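Local coordinates for protein endo-alpha-mannosidase (Bacteroides thetaiotaomicron, PDB 4ACY) that probably cleaves internal alpha-mannosidic bonds in N-glycans, as an endo-acting glycoside hydrolase of family GH99, at residues 118-123 against 136-141; 46-51 against 130-135; 201-206 against 240-245; 157-162 against 190-195; 286-291 against 296-301. One frame throughout, in Å; residues are numbered along the deposited sequence.

Contact 1: residues 118-123 against 136-141; sequences GVLSVT and SLLLDE
Leu138 reaches out of helix 133-145 and sets its forked end between Leu120 and Val122 on the underlying strand 117-124. The closest touch is methyl to methyl, 3.7 Å from Leu138 CD1 to Leu120 CD2. That same CD2 of Leu120 also lies 3.9 Å from CD2 of Leu138, so one methyl of the strand residue faces both branches of the helix residue. Val122 is met more loosely, its CB 4.3 Å from Leu138 CD2. Leu138 was deposited in two conformers; these distances belong to one of them. In it the side chain extends away from its own backbone N (chi1 -163°), which carries both methyls down to the sheet. The two leucines approach at a slant rather than end to end. One shell further out, Leu120 also packs on Ile109 and His112 of helix 102-115, while Val122 leans on Phe151 of the next strand. Backbone bonds from Leu120 to Lys148 and Cys150, and from Val119 to Ser44, fix the strand between its two parallel neighbours. This is the strand-to-helix layer of a beta-alpha-beta unit in a TIM barrel, with Leu120 and Val122 on the outer, helix-facing side and Ser121 turned the other way. Across the interface the touching atoms are all aliphatic carbons, so burial of hydrocarbon and dispersion hold helix to strand, without a directional bond to dictate the exact rotation of Leu138.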
# COMPACT_ATOMS: atom_id res chain seq x y z
N GLY A 118 -9.84 -7.96 4.04
CA GLY A 118 -9.26 -8.99 4.90
C GLY A 118 -7.74 -9.04 5.00
O GLY A 118 -7.20 -9.82 5.78
N VAL A 119 -7.06 -8.22 4.21
CA VAL A 119 -5.59 -8.25 4.16
C VAL A 119 -5.00 -6.86 4.16
O VAL A 119 -5.48 -5.99 3.44
CB VAL A 119 -5.08 -8.95 2.88
CG1 VAL A 119 -3.61 -9.39 3.05
CG2 VAL A 119 -5.96 -10.13 2.51
N LEU A 120 -3.96 -6.66 4.97
CA LEU A 120 -3.22 -5.40 5.04
C LEU A 120 -1.81 -5.76 4.56
O LEU A 120 -1.26 -6.78 4.99
CB LEU A 120 -3.15 -4.91 6.50
CG LEU A 120 -4.39 -4.44 7.28
CD1 LEU A 120 -5.39 -5.57 7.56
CD2 LEU A 120 -3.94 -3.85 8.61
N SER A 121 -1.23 -4.93 3.70
CA SER A 121 0.16 -5.09 3.30
C SER A 121 0.94 -3.99 3.97
O SER A 121 0.81 -2.82 3.62
CB SER A 121 0.32 -4.99 1.79
OG SER A 121 1.65 -5.35 1.44
N VAL A 122 1.71 -4.34 4.99
CA VAL A 122 2.40 -3.34 5.77
C VAL A 122 3.72 -2.91 5.14
O VAL A 122 4.55 -3.75 4.76
CB VAL A 122 2.62 -3.81 7.23
CG1 VAL A 122 3.54 -5.01 7.30
CG2 VAL A 122 3.18 -2.67 8.07
N THR A 123 3.92 -1.60 5.07
CA THR A 123 5.19 -1.04 4.64
C THR A 123 6.38 -1.68 5.40
O THR A 123 6.36 -1.78 6.64
CB THR A 123 5.12 0.50 4.78
OG1 THR A 123 6.15 1.10 4.00
CG2 THR A 123 5.22 0.92 6.26
N SER A 136 4.08 -6.76 15.22
CA SER A 136 3.56 -7.79 16.13
C SER A 136 2.14 -7.47 16.60
O SER A 136 1.27 -8.34 16.59
CB SER A 136 4.49 -7.96 17.33
OG SER A 136 5.71 -8.52 16.89
N LEU A 137 1.92 -6.21 16.98
CA LEU A 137 0.59 -5.76 17.40
C LEU A 137 -0.43 -5.87 16.27
O LEU A 137 -1.57 -6.24 16.51
CB LEU A 137 0.63 -4.31 17.89
CG LEU A 137 1.50 -3.92 19.09
CD1 LEU A 137 1.52 -2.40 19.21
CD2 LEU A 137 0.99 -4.57 20.35
N LEU A 138 -0.02 -5.53 15.04
CA LEU A 138 -0.92 -5.62 13.90
C LEU A 138 -1.36 -7.06 13.69
O LEU A 138 -2.55 -7.33 13.51
CB LEU A 138 -0.26 -5.05 12.63
CG LEU A 138 -1.22 -4.73 11.49
CD1 LEU A 138 -2.21 -3.65 11.89
CD2 LEU A 138 -0.43 -4.30 10.25
N LEU A 139 -0.41 -7.98 13.72
CA LEU A 139 -0.69 -9.41 13.58
C LEU A 139 -1.64 -9.87 14.70
O LEU A 139 -2.67 -10.50 14.42
CB LEU A 139 0.62 -10.20 13.61
CG LEU A 139 1.43 -10.13 12.31
CD1 LEU A 139 2.87 -10.51 12.56
CD2 LEU A 139 0.80 -11.02 11.25
N ASP A 140 -1.30 -9.53 15.94
CA ASP A 140 -2.10 -9.93 17.11
C ASP A 140 -3.55 -9.44 16.98
O ASP A 140 -4.50 -10.21 17.18
CB ASP A 140 -1.47 -9.40 18.41
CG ASP A 140 -0.23 -10.18 18.82
OD1 ASP A 140 0.03 -11.26 18.25
OD2 ASP A 140 0.51 -9.71 19.71
N GLU A 141 -3.70 -8.17 16.60
CA GLU A 141 -5.04 -7.60 16.43
C GLU A 141 -5.78 -8.16 15.23
O GLU A 141 -7.00 -8.38 15.29
CB GLU A 141 -4.98 -6.06 16.43
CG GLU A 141 -4.46 -5.46 17.74
CD GLU A 141 -5.38 -5.77 18.93
OE1 GLU A 141 -6.61 -5.79 18.74
OE2 GLU A 141 -4.85 -6.01 20.03

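Contact 2: residues 46-51 against 130-135; sequences YYNWYG and YGNQSV. With FMT (formic acid), chain F.
Asn48 and Ser134 make the tight end of this contact. Asn48 ND2 sits 2.8 Å from Ser134 OG, although the N-H points poorly at the oxygen (129°) and the bond is weak. The hydroxyl is better used in the other direction: Ser134 OG donates to Asn132 OD1 at 2.7 Å, nearly in line with the carbonyl bond. Asn132, at the N-cap of helix 133-145, takes a second bond on the same oxygen, from Val135 N at 3.2 Å, this donor standing above the carbonyl plane. Amide, hydroxyl and cap thus form a short relay. The methyl CG2 of Val135 closes in at 3.7 Å from Asn48 ND2. Toward Asn132 the fit relaxes: the two amides stand almost perpendicular, with Asn48 ND2 3.6 Å from Asn132 OD1. Beyond lies exposed Gly131, and then Gln133, only partly exposed, whose side chain is modelled only to CB. On the other flank, Tyr47 OH bonds to O2 of a formic acid, probably from the crystallisation liquor, and to Tyr248. The loop carrying Asn48 continues from strand 42-46 and lies against Val122 and Thr123 of strand 117-124, while Val135 packs on Tyr175 of helix 161-175.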
# COMPACT_ATOMS: atom_id res chain seq x y z
N TYR A 46 -0.89 -0.49 3.91
CA TYR A 46 -0.93 0.00 5.29
C TYR A 46 0.44 0.56 5.68
O TYR A 46 1.47 -0.06 5.40
CB TYR A 46 -1.30 -1.14 6.24
CG TYR A 46 -1.48 -0.67 7.66
CD1 TYR A 46 -2.71 -0.15 8.09
CD2 TYR A 46 -0.42 -0.72 8.57
CE1 TYR A 46 -2.86 0.32 9.38
CE2 TYR A 46 -0.57 -0.25 9.88
CZ TYR A 46 -1.80 0.26 10.28
OH TYR A 46 -1.95 0.75 11.57
N TYR A 47 0.43 1.71 6.35
CA TYR A 47 1.65 2.42 6.75
C TYR A 47 1.76 2.51 8.26
O TYR A 47 0.85 2.99 8.95
CB TYR A 47 1.71 3.80 6.06
CG TYR A 47 1.81 3.59 4.56
CD1 TYR A 47 0.66 3.37 3.80
CD2 TYR A 47 3.05 3.52 3.93
CE1 TYR A 47 0.75 3.09 2.44
CE2 TYR A 47 3.14 3.24 2.58
CZ TYR A 47 1.99 3.02 1.84
OH TYR A 47 2.08 2.75 0.49
N ASN A 48 2.87 1.99 8.77
CA ASN A 48 3.10 1.89 10.21
C ASN A 48 4.21 2.82 10.68
O ASN A 48 4.93 2.56 11.67
CB ASN A 48 3.37 0.43 10.60
CG ASN A 48 4.70 -0.08 10.06
OD1 ASN A 48 5.28 0.50 9.13
ND2 ASN A 48 5.21 -1.15 10.66
N TRP A 49 4.32 3.94 9.99
CA TRP A 49 5.45 4.84 10.19
C TRP A 49 5.13 6.07 11.03
O TRP A 49 5.98 6.92 11.18
CB TRP A 49 6.10 5.21 8.85
CG TRP A 49 5.20 5.85 7.81
CD1 TRP A 49 4.06 6.58 8.01
CD2 TRP A 49 5.43 5.82 6.40
NE1 TRP A 49 3.56 7.01 6.79
CE2 TRP A 49 4.39 6.56 5.79
CE3 TRP A 49 6.43 5.26 5.59
CZ2 TRP A 49 4.31 6.74 4.40
CZ3 TRP A 49 6.36 5.44 4.21
CH2 TRP A 49 5.30 6.17 3.63
N TYR A 50 3.92 6.13 11.60
CA TYR A 50 3.48 7.33 12.31
C TYR A 50 3.87 7.24 13.77
O TYR A 50 3.85 6.17 14.35
CB TYR A 50 1.97 7.52 12.16
CG TYR A 50 1.56 7.69 10.72
CD1 TYR A 50 1.82 8.88 10.04
CD2 TYR A 50 0.95 6.65 10.03
CE1 TYR A 50 1.47 9.04 8.70
CE2 TYR A 50 0.58 6.80 8.70
CZ TYR A 50 0.86 7.98 8.04
OH TYR A 50 0.51 8.10 6.72
N GLY A 51 4.23 8.37 14.36
CA GLY A 51 4.66 8.37 15.75
C GLY A 51 4.33 9.70 16.37
O GLY A 51 4.16 10.67 15.66
N TYR A 130 13.38 -4.58 11.78
CA TYR A 130 13.51 -5.83 12.53
C TYR A 130 13.06 -5.59 13.98
O TYR A 130 13.48 -4.63 14.62
CB TYR A 130 14.96 -6.34 12.50
CG TYR A 130 15.44 -6.91 11.17
CD1 TYR A 130 14.63 -6.88 10.03
CD2 TYR A 130 16.72 -7.46 11.06
CE1 TYR A 130 15.08 -7.40 8.82
CE2 TYR A 130 17.18 -7.98 9.85
CZ TYR A 130 16.36 -7.95 8.74
OH TYR A 130 16.80 -8.46 7.54
N GLY A 131 12.16 -6.44 14.46
CA GLY A 131 11.71 -6.38 15.84
C GLY A 131 10.79 -5.22 16.17
O GLY A 131 10.44 -5.03 17.34
N ASN A 132 10.37 -4.46 15.17
CA ASN A 132 9.52 -3.29 15.42
C ASN A 132 8.17 -3.65 16.04
O ASN A 132 7.54 -4.65 15.68
CB ASN A 132 9.35 -2.42 14.18
CG ASN A 132 8.22 -2.87 13.29
OD1 ASN A 132 7.07 -2.46 13.48
ND2 ASN A 132 8.54 -3.70 12.30
N GLN A 133 7.74 -2.80 16.96
CA GLN A 133 6.59 -3.06 17.83
C GLN A 133 5.27 -3.19 17.08
O GLN A 133 4.45 -4.03 17.43
CB GLN A 133 6.49 -1.98 18.91
N SER A 134 5.09 -2.36 16.05
CA SER A 134 3.79 -2.23 15.39
C SER A 134 3.41 -3.49 14.62
O SER A 134 2.24 -3.86 14.60
CB SER A 134 3.75 -1.01 14.45
OG SER A 134 4.73 -1.12 13.45
N VAL A 135 4.39 -4.16 14.02
CA VAL A 135 4.06 -5.35 13.23
C VAL A 135 3.47 -6.49 14.07
O VAL A 135 2.46 -7.09 13.69
CB VAL A 135 5.24 -5.82 12.35
CG1 VAL A 135 4.87 -7.09 11.61
CG2 VAL A 135 5.59 -4.73 11.34
C FMT F . 5.09 3.05 -1.04
O1 FMT F . 5.08 4.28 -0.97
O2 FMT F . 4.42 2.31 -0.32

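Contact 3: residues 201-206 against 240-245; sequences AEWAKL and ACMDGF
Trp203 swings its indole to the side of its own backbone N (chi1 -76°), and the side chain of Met242 runs out from its loop to meet it, the last torsion (chi3 130°) laying methyl CE over the ring. CE stands 4.3 Å from the centroid of the Trp203 five-membered ring and only 6° off its normal, a CH-pi contact over the face. Behind it Met242 SE, 5.2 Å from that centroid, makes a more distant Met-aromatic contact; the selenium is a label of this selenomethionine derivative. Nearer the backbone, Ala240 CB presses on Trp203 CB at 3.7 Å. Ala240 lies at the end of helix 235-239, and Cys241 after it takes positive phi in a Schellman motif, from which the chain goes on to strand 244-246. The polar edge of the indole is occupied too, NE1 bonding to Ser195 O. On the outside of the barrel, Trp203 thereby ties helix 200-207 to the exit of helix 235-239, and it also leans on Val164 of helix 161-175.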
# COMPACT_ATOMS: atom_id res chain seq x y z
N ALA A 201 17.65 -9.38 -14.49
CA ALA A 201 18.66 -10.44 -14.38
C ALA A 201 19.17 -10.61 -12.95
O ALA A 201 19.54 -11.72 -12.55
CB ALA A 201 19.82 -10.18 -15.35
N GLU A 202 19.20 -9.52 -12.18
CA GLU A 202 19.56 -9.57 -10.77
C GLU A 202 18.45 -10.22 -9.93
O GLU A 202 18.73 -11.05 -9.07
CB GLU A 202 19.91 -8.18 -10.23
CG GLU A 202 21.16 -7.54 -10.89
CD GLU A 202 22.32 -8.51 -10.98
OE1 GLU A 202 22.72 -9.08 -9.95
OE2 GLU A 202 22.85 -8.69 -12.10
N TRP A 203 17.19 -9.85 -10.21
CA TRP A 203 16.04 -10.49 -9.55
C TRP A 203 16.03 -12.01 -9.81
O TRP A 203 15.69 -12.79 -8.93
CB TRP A 203 14.71 -9.91 -10.02
CG TRP A 203 14.37 -8.56 -9.45
CD1 TRP A 203 14.10 -7.41 -10.15
CD2 TRP A 203 14.24 -8.22 -8.06
NE1 TRP A 203 13.81 -6.38 -9.28
CE2 TRP A 203 13.89 -6.84 -8.00
CE3 TRP A 203 14.38 -8.93 -6.86
CZ2 TRP A 203 13.68 -6.18 -6.79
CZ3 TRP A 203 14.17 -8.27 -5.65
CH2 TRP A 203 13.84 -6.90 -5.63
N ALA A 204 16.40 -12.40 -11.03
CA ALA A 204 16.38 -13.82 -11.43
C ALA A 204 17.26 -14.69 -10.54
O ALA A 204 16.96 -15.87 -10.32
CB ALA A 204 16.74 -13.97 -12.90
N LYS A 205 18.34 -14.11 -10.01
CA LYS A 205 19.21 -14.83 -9.08
C LYS A 205 18.46 -15.27 -7.82
O LYS A 205 18.80 -16.27 -7.19
CB LYS A 205 20.41 -13.97 -8.68
CG LYS A 205 21.34 -13.69 -9.85
CD LYS A 205 22.40 -12.69 -9.46
CE LYS A 205 23.46 -12.59 -10.55
NZ LYS A 205 24.41 -11.50 -10.21
N LEU A 206 17.45 -14.48 -7.46
CA LEU A 206 16.64 -14.72 -6.28
C LEU A 206 15.36 -15.51 -6.60
O LEU A 206 14.93 -16.33 -5.78
CB LEU A 206 16.27 -13.36 -5.64
CG LEU A 206 15.44 -13.40 -4.36
CD1 LEU A 206 16.24 -14.09 -3.28
CD2 LEU A 206 15.04 -11.98 -3.93
N ALA A 240 12.42 -11.43 -14.70
CA ALA A 240 12.77 -11.36 -13.28
C ALA A 240 12.30 -12.61 -12.52
O ALA A 240 12.69 -12.80 -11.36
CB ALA A 240 12.17 -10.10 -12.66
N CYS A 241 11.47 -13.42 -13.16
CA CYS A 241 10.89 -14.63 -12.55
C CYS A 241 9.97 -14.33 -11.37
O CYS A 241 9.80 -15.15 -10.47
CB CYS A 241 11.98 -15.65 -12.16
SG CYS A 241 12.85 -16.29 -13.61
N MSE A 242 9.37 -13.14 -11.39
CA MSE A 242 8.37 -12.80 -10.40
C MSE A 242 7.06 -13.50 -10.71
O MSE A 242 6.82 -13.94 -11.84
CB MSE A 242 8.16 -11.30 -10.37
CG MSE A 242 9.40 -10.61 -10.04
SE MSE A 242 9.24 -8.72 -10.42
CE MSE A 242 9.90 -8.36 -8.68
N ASP A 243 6.21 -13.59 -9.70
CA ASP A 243 4.93 -14.28 -9.83
C ASP A 243 3.81 -13.40 -10.32
O ASP A 243 2.75 -13.90 -10.72
CB ASP A 243 4.56 -14.88 -8.48
CG ASP A 243 5.62 -15.82 -8.00
OD1 ASP A 243 5.61 -16.99 -8.46
OD2 ASP A 243 6.49 -15.40 -7.21
N GLY A 244 4.03 -12.09 -10.28
CA GLY A 244 3.01 -11.17 -10.73
C GLY A 244 3.44 -9.73 -10.65
O GLY A 244 4.62 -9.42 -10.43
N PHE A 245 2.46 -8.85 -10.83
CA PHE A 245 2.74 -7.41 -10.88
C PHE A 245 1.59 -6.57 -10.34
O PHE A 245 0.43 -6.97 -10.43
CB PHE A 245 3.07 -6.96 -12.32
CG PHE A 245 2.04 -7.34 -13.33
CD1 PHE A 245 2.05 -8.61 -13.91
CD2 PHE A 245 1.09 -6.42 -13.76
CE1 PHE A 245 1.09 -8.97 -14.88
CE2 PHE A 245 0.13 -6.76 -14.73
CZ PHE A 245 0.14 -8.04 -15.29

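Contact 4: residues 157-162 against 190-195; sequences NGRSPQ and FFIYDS
Arg159 grips the carbonyl oxygen of Tyr193 end-on, with NH1 and NH2 each 2.8 Å from Tyr193 O. The acceptor lies in the guanidinium plane and both donors lie in the carbonyl plane, so one backbone oxygen accepts two bonds and the guanidinium cannot easily twist. Asp194 O also comes within 3.0 Å of NH2. A bend at chi3 (76°) in an otherwise extended chain brings the group round, past Ile192 CG2, 3.7 Å from NH1. The charge of Asp194 is not what holds it: its OD2 stays 6.1 Å from Arg159 NH2. Both segments belong to the beta-alpha-beta unit of strand 148-153, helix 161-175 and strand 189-192, at the C-terminal end of the strands, where TIM barrels carry their active sites. Arg159 clamps the type II turn from Ile192 to Ser195, whose own bond, Ser195 N to Ile192 O, is weak. Ser195 OG is taken by Leu227 N. At the start of helix 161-175, Ser160 serves as N-cap, and its own N bonds to Thr163 OG1.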
# COMPACT_ATOMS: atom_id res chain seq x y z
N ASN A 157 17.69 1.52 2.14
CA ASN A 157 19.10 1.70 1.84
C ASN A 157 19.78 0.34 1.66
O ASN A 157 19.64 -0.56 2.50
CB ASN A 157 19.79 2.54 2.92
CG ASN A 157 19.73 4.05 2.64
OD1 ASN A 157 19.83 4.86 3.56
ND2 ASN A 157 19.56 4.42 1.38
N GLY A 158 20.48 0.20 0.54
CA GLY A 158 21.25 -1.01 0.21
C GLY A 158 20.41 -2.17 -0.30
O GLY A 158 20.87 -3.33 -0.32
N ARG A 159 19.17 -1.89 -0.69
CA ARG A 159 18.31 -2.94 -1.22
C ARG A 159 18.91 -3.58 -2.47
O ARG A 159 19.33 -2.89 -3.41
CB ARG A 159 16.89 -2.43 -1.51
CG ARG A 159 15.93 -3.56 -1.86
CD ARG A 159 14.47 -3.08 -1.95
NE ARG A 159 14.26 -2.35 -3.20
CZ ARG A 159 13.08 -1.96 -3.67
NH1 ARG A 159 11.96 -2.23 -2.99
NH2 ARG A 159 13.02 -1.32 -4.84
N SER A 160 18.95 -4.91 -2.46
CA SER A 160 19.53 -5.72 -3.52
C SER A 160 18.87 -7.10 -3.46
O SER A 160 18.22 -7.41 -2.46
CB SER A 160 21.04 -5.86 -3.29
OG SER A 160 21.29 -6.63 -2.12
N PRO A 161 19.05 -7.93 -4.50
CA PRO A 161 18.53 -9.29 -4.37
C PRO A 161 18.95 -9.96 -3.05
O PRO A 161 18.12 -10.60 -2.39
CB PRO A 161 19.11 -10.00 -5.59
CG PRO A 161 19.13 -8.90 -6.64
CD PRO A 161 19.52 -7.66 -5.88
N GLN A 162 20.21 -9.81 -2.65
CA GLN A 162 20.71 -10.41 -1.41
C GLN A 162 20.04 -9.86 -0.16
O GLN A 162 19.66 -10.62 0.73
CB GLN A 162 22.24 -10.31 -1.30
CG GLN A 162 22.83 -10.93 -0.01
CD GLN A 162 22.47 -12.41 0.19
OE1 GLN A 162 22.47 -13.21 -0.76
NE2 GLN A 162 22.15 -12.77 1.42
N PHE A 190 4.34 -11.09 -1.29
CA PHE A 190 5.15 -9.89 -1.06
C PHE A 190 5.01 -8.94 -2.25
O PHE A 190 5.21 -9.36 -3.41
CB PHE A 190 6.63 -10.28 -0.94
CG PHE A 190 6.97 -11.07 0.29
CD1 PHE A 190 6.82 -12.46 0.30
CD2 PHE A 190 7.47 -10.44 1.42
CE1 PHE A 190 7.16 -13.20 1.46
CE2 PHE A 190 7.80 -11.17 2.57
CZ PHE A 190 7.64 -12.56 2.59
N PHE A 191 4.69 -7.68 -1.96
CA PHE A 191 4.76 -6.61 -2.97
C PHE A 191 6.13 -5.98 -2.86
O PHE A 191 6.68 -5.85 -1.76
CB PHE A 191 3.70 -5.53 -2.72
CG PHE A 191 2.28 -6.00 -2.92
CD1 PHE A 191 1.69 -5.92 -4.16
CD2 PHE A 191 1.54 -6.50 -1.85
CE1 PHE A 191 0.35 -6.33 -4.37
CE2 PHE A 191 0.22 -6.92 -2.03
CZ PHE A 191 -0.37 -6.86 -3.29
N ILE A 192 6.71 -5.62 -4.00
CA ILE A 192 8.03 -5.01 -3.99
C ILE A 192 7.96 -3.67 -4.71
O ILE A 192 7.89 -3.60 -5.94
CB ILE A 192 9.11 -5.91 -4.62
CG1 ILE A 192 9.13 -7.31 -3.99
CG2 ILE A 192 10.48 -5.24 -4.47
CD1 ILE A 192 10.06 -8.32 -4.71
N TYR A 193 7.97 -2.60 -3.93
CA TYR A 193 7.82 -1.24 -4.46
C TYR A 193 9.05 -0.81 -5.25
O TYR A 193 10.20 -1.08 -4.85
CB TYR A 193 7.50 -0.28 -3.31
CG TYR A 193 7.32 1.16 -3.75
CD1 TYR A 193 6.07 1.65 -4.11
CD2 TYR A 193 8.39 2.04 -3.76
CE1 TYR A 193 5.90 3.01 -4.50
CE2 TYR A 193 8.24 3.37 -4.14
CZ TYR A 193 6.99 3.85 -4.51
OH TYR A 193 6.85 5.18 -4.89
N ASP A 194 8.81 -0.19 -6.41
CA ASP A 194 9.88 0.28 -7.30
C ASP A 194 10.87 -0.87 -7.58
O ASP A 194 12.09 -0.67 -7.65
CB ASP A 194 10.61 1.50 -6.70
CG ASP A 194 9.90 2.83 -7.00
OD1 ASP A 194 8.80 2.82 -7.59
OD2 ASP A 194 10.44 3.89 -6.61
N SER A 195 10.35 -2.08 -7.73
CA SER A 195 11.24 -3.23 -7.95
C SER A 195 12.06 -3.07 -9.23
O SER A 195 13.15 -3.63 -9.34
CB SER A 195 10.44 -4.52 -8.01
OG SER A 195 9.38 -4.43 -8.94

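Contact 5: residues 286-291 against 296-301; sequences IDTRIR and STTRDR
The long loop that follows strand 276-281 of the TIM barrel and leads to helix 305-316 folds back on itself here, bringing Ile286 alongside Thr298. The two side chains lie next to each other and point the same way, with Ile286 CG1 3.8 Å from Thr298 OG1 and Ile286 CD1 4.1 Å from Thr298 CG2. Thr288 comes in at about a right angle, its methyl CG2 against the same hydroxyl. The torsion of Thr298 (chi1 -65°) keeps OG1 on the side of its backbone N, and from there the hydroxyl donates to a water at 2.8 Å. That water also accepts from Asp287 N at 2.9 Å, making a single-water bridge between the two arms of the loop. Each arm is stiffened within itself. Asp287 OD2 receives Arg291 NH1 in a salt bridge of 2.9 Å, nearly straight and on the anti side of the carboxylate, and is bonded by Tyr285 and Asn294 as well. Arg291 has a second anionic partner in Glu332, which probably stabilises its charge, while Ile290 CD1 covers one face of its guanidinium. In the other arm Arg299 bends back onto its own chain: NH1 donates to Ser296 O and also to Thr298 O, 2.9 Å away, approaching that second oxygen from well above its carbonyl plane.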
# COMPACT_ATOMS: atom_id res chain seq x y z
N ILE A 286 -3.70 13.59 -3.50
CA ILE A 286 -3.19 14.95 -3.32
C ILE A 286 -2.04 14.96 -2.32
O ILE A 286 -2.17 14.47 -1.18
CB ILE A 286 -4.29 16.00 -2.98
CG1 ILE A 286 -3.64 17.39 -2.81
CG2 ILE A 286 -5.07 15.58 -1.73
CD1 ILE A 286 -4.64 18.58 -2.86
N ASP A 287 -0.90 15.49 -2.75
CA ASP A 287 0.27 15.50 -1.86
C ASP A 287 0.94 16.86 -1.80
O ASP A 287 2.14 16.95 -1.54
CB ASP A 287 1.28 14.41 -2.27
CG ASP A 287 1.91 14.68 -3.63
OD1 ASP A 287 1.58 15.69 -4.27
OD2 ASP A 287 2.73 13.86 -4.08
N THR A 288 0.18 17.92 -2.03
CA THR A 288 0.79 19.24 -2.15
C THR A 288 1.32 19.87 -0.86
O THR A 288 2.03 20.89 -0.94
CB THR A 288 -0.10 20.25 -2.89
OG1 THR A 288 -1.38 20.30 -2.25
CG2 THR A 288 -0.28 19.84 -4.34
N ARG A 289 0.98 19.35 0.32
CA ARG A 289 1.68 19.80 1.52
C ARG A 289 3.15 19.35 1.50
O ARG A 289 4.06 20.16 1.75
CB ARG A 289 0.95 19.35 2.79
CG ARG A 289 -0.40 20.04 2.99
CD ARG A 289 -0.26 21.29 3.83
NE ARG A 289 -0.50 21.01 5.24
CZ ARG A 289 -0.19 21.83 6.24
NH1 ARG A 289 0.38 23.01 6.00
NH2 ARG A 289 -0.46 21.47 7.48
N ILE A 290 3.38 18.07 1.20
CA ILE A 290 4.75 17.54 1.17
C ILE A 290 5.45 17.77 -0.17
O ILE A 290 6.68 17.76 -0.21
CB ILE A 290 4.85 16.05 1.60
CG1 ILE A 290 4.11 15.11 0.64
CG2 ILE A 290 4.35 15.86 3.04
CD1 ILE A 290 4.84 13.76 0.47
N ARG A 291 4.68 17.98 -1.25
CA ARG A 291 5.22 18.23 -2.60
C ARG A 291 4.46 19.37 -3.31
O ARG A 291 3.64 19.13 -4.20
CB ARG A 291 5.19 16.95 -3.46
CG ARG A 291 5.94 15.77 -2.86
CD ARG A 291 5.84 14.54 -3.75
NE ARG A 291 6.56 13.40 -3.19
CZ ARG A 291 6.00 12.23 -2.87
NH1 ARG A 291 4.69 12.04 -3.06
NH2 ARG A 291 6.75 11.25 -2.38
N SER A 296 0.00 18.55 -10.56
CA SER A 296 -0.40 17.81 -11.76
C SER A 296 -0.88 16.38 -11.44
O SER A 296 -1.62 15.78 -12.22
CB SER A 296 0.73 17.77 -12.81
OG SER A 296 1.84 17.00 -12.39
N THR A 297 -0.44 15.85 -10.31
CA THR A 297 -0.79 14.49 -9.89
C THR A 297 -2.11 14.50 -9.07
O THR A 297 -2.74 13.46 -8.88
CB THR A 297 0.34 13.84 -9.07
OG1 THR A 297 1.59 13.97 -9.77
CG2 THR A 297 0.07 12.34 -8.85
N THR A 298 -2.53 15.67 -8.61
CA THR A 298 -3.76 15.78 -7.82
C THR A 298 -4.97 15.19 -8.58
O THR A 298 -5.16 15.45 -9.78
CB THR A 298 -4.04 17.24 -7.42
OG1 THR A 298 -3.01 17.70 -6.53
CG2 THR A 298 -5.42 17.37 -6.72
N ARG A 299 -5.76 14.39 -7.89
CA ARG A 299 -7.00 13.86 -8.46
C ARG A 299 -8.10 14.08 -7.43
O ARG A 299 -8.03 13.50 -6.35
CB ARG A 299 -6.86 12.36 -8.79
CG ARG A 299 -5.76 12.02 -9.80
CD ARG A 299 -6.10 12.37 -11.25
NE ARG A 299 -4.99 11.96 -12.12
CZ ARG A 299 -3.93 12.73 -12.41
NH1 ARG A 299 -3.85 13.97 -11.94
NH2 ARG A 299 -2.96 12.26 -13.19
N ASP A 300 -9.09 14.92 -7.74
CA ASP A 300 -10.18 15.20 -6.78
C ASP A 300 -11.05 13.96 -6.54
O ASP A 300 -11.27 13.17 -7.44
CB ASP A 300 -11.09 16.33 -7.25
CG ASP A 300 -10.37 17.65 -7.45
OD1 ASP A 300 -9.27 17.88 -6.88
OD2 ASP A 300 -10.95 18.48 -8.19
N ARG A 301 -11.55 13.82 -5.31
CA ARG A 301 -12.37 12.65 -4.97
C ARG A 301 -13.77 12.70 -5.58
O ARG A 301 -14.39 11.65 -5.77
CB ARG A 301 -12.44 12.46 -3.46
CG ARG A 301 -11.08 12.26 -2.82
CD ARG A 301 -11.18 11.44 -1.56
NE ARG A 301 -9.84 11.17 -1.05
CZ ARG A 301 -9.54 10.28 -0.10
NH1 ARG A 301 -10.49 9.56 0.50
NH2 ARG A 301 -8.27 10.12 0.25
O HOH W 1 -0.94 16.15 -5.53

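Contacts 1 and 3 are the buried pair and depend on carbon packing, aliphatic in contact 1, between a barrel strand and its helix, and methyl-on-indole in contact 3, between helix 200-207 and the turn that leads into strand 244-246. Contacts 2 and 4 are half-open and polar, built on loops around helix starts, each with a capping residue. Contact 5, at the surface, joins its two arms by side-chain packing and a water, with one salt bridge inside the 286-291 arm. Helix 133-145 serves both contacts 1 and 2, which meet through strand pairing of Tyr46 with Ser121 and Thr123. Contacts 3 and 4 adjoin where helix 200-207 follows strand 189-192, Trp203 packing on Ile192. Contact 5 touches none of the others.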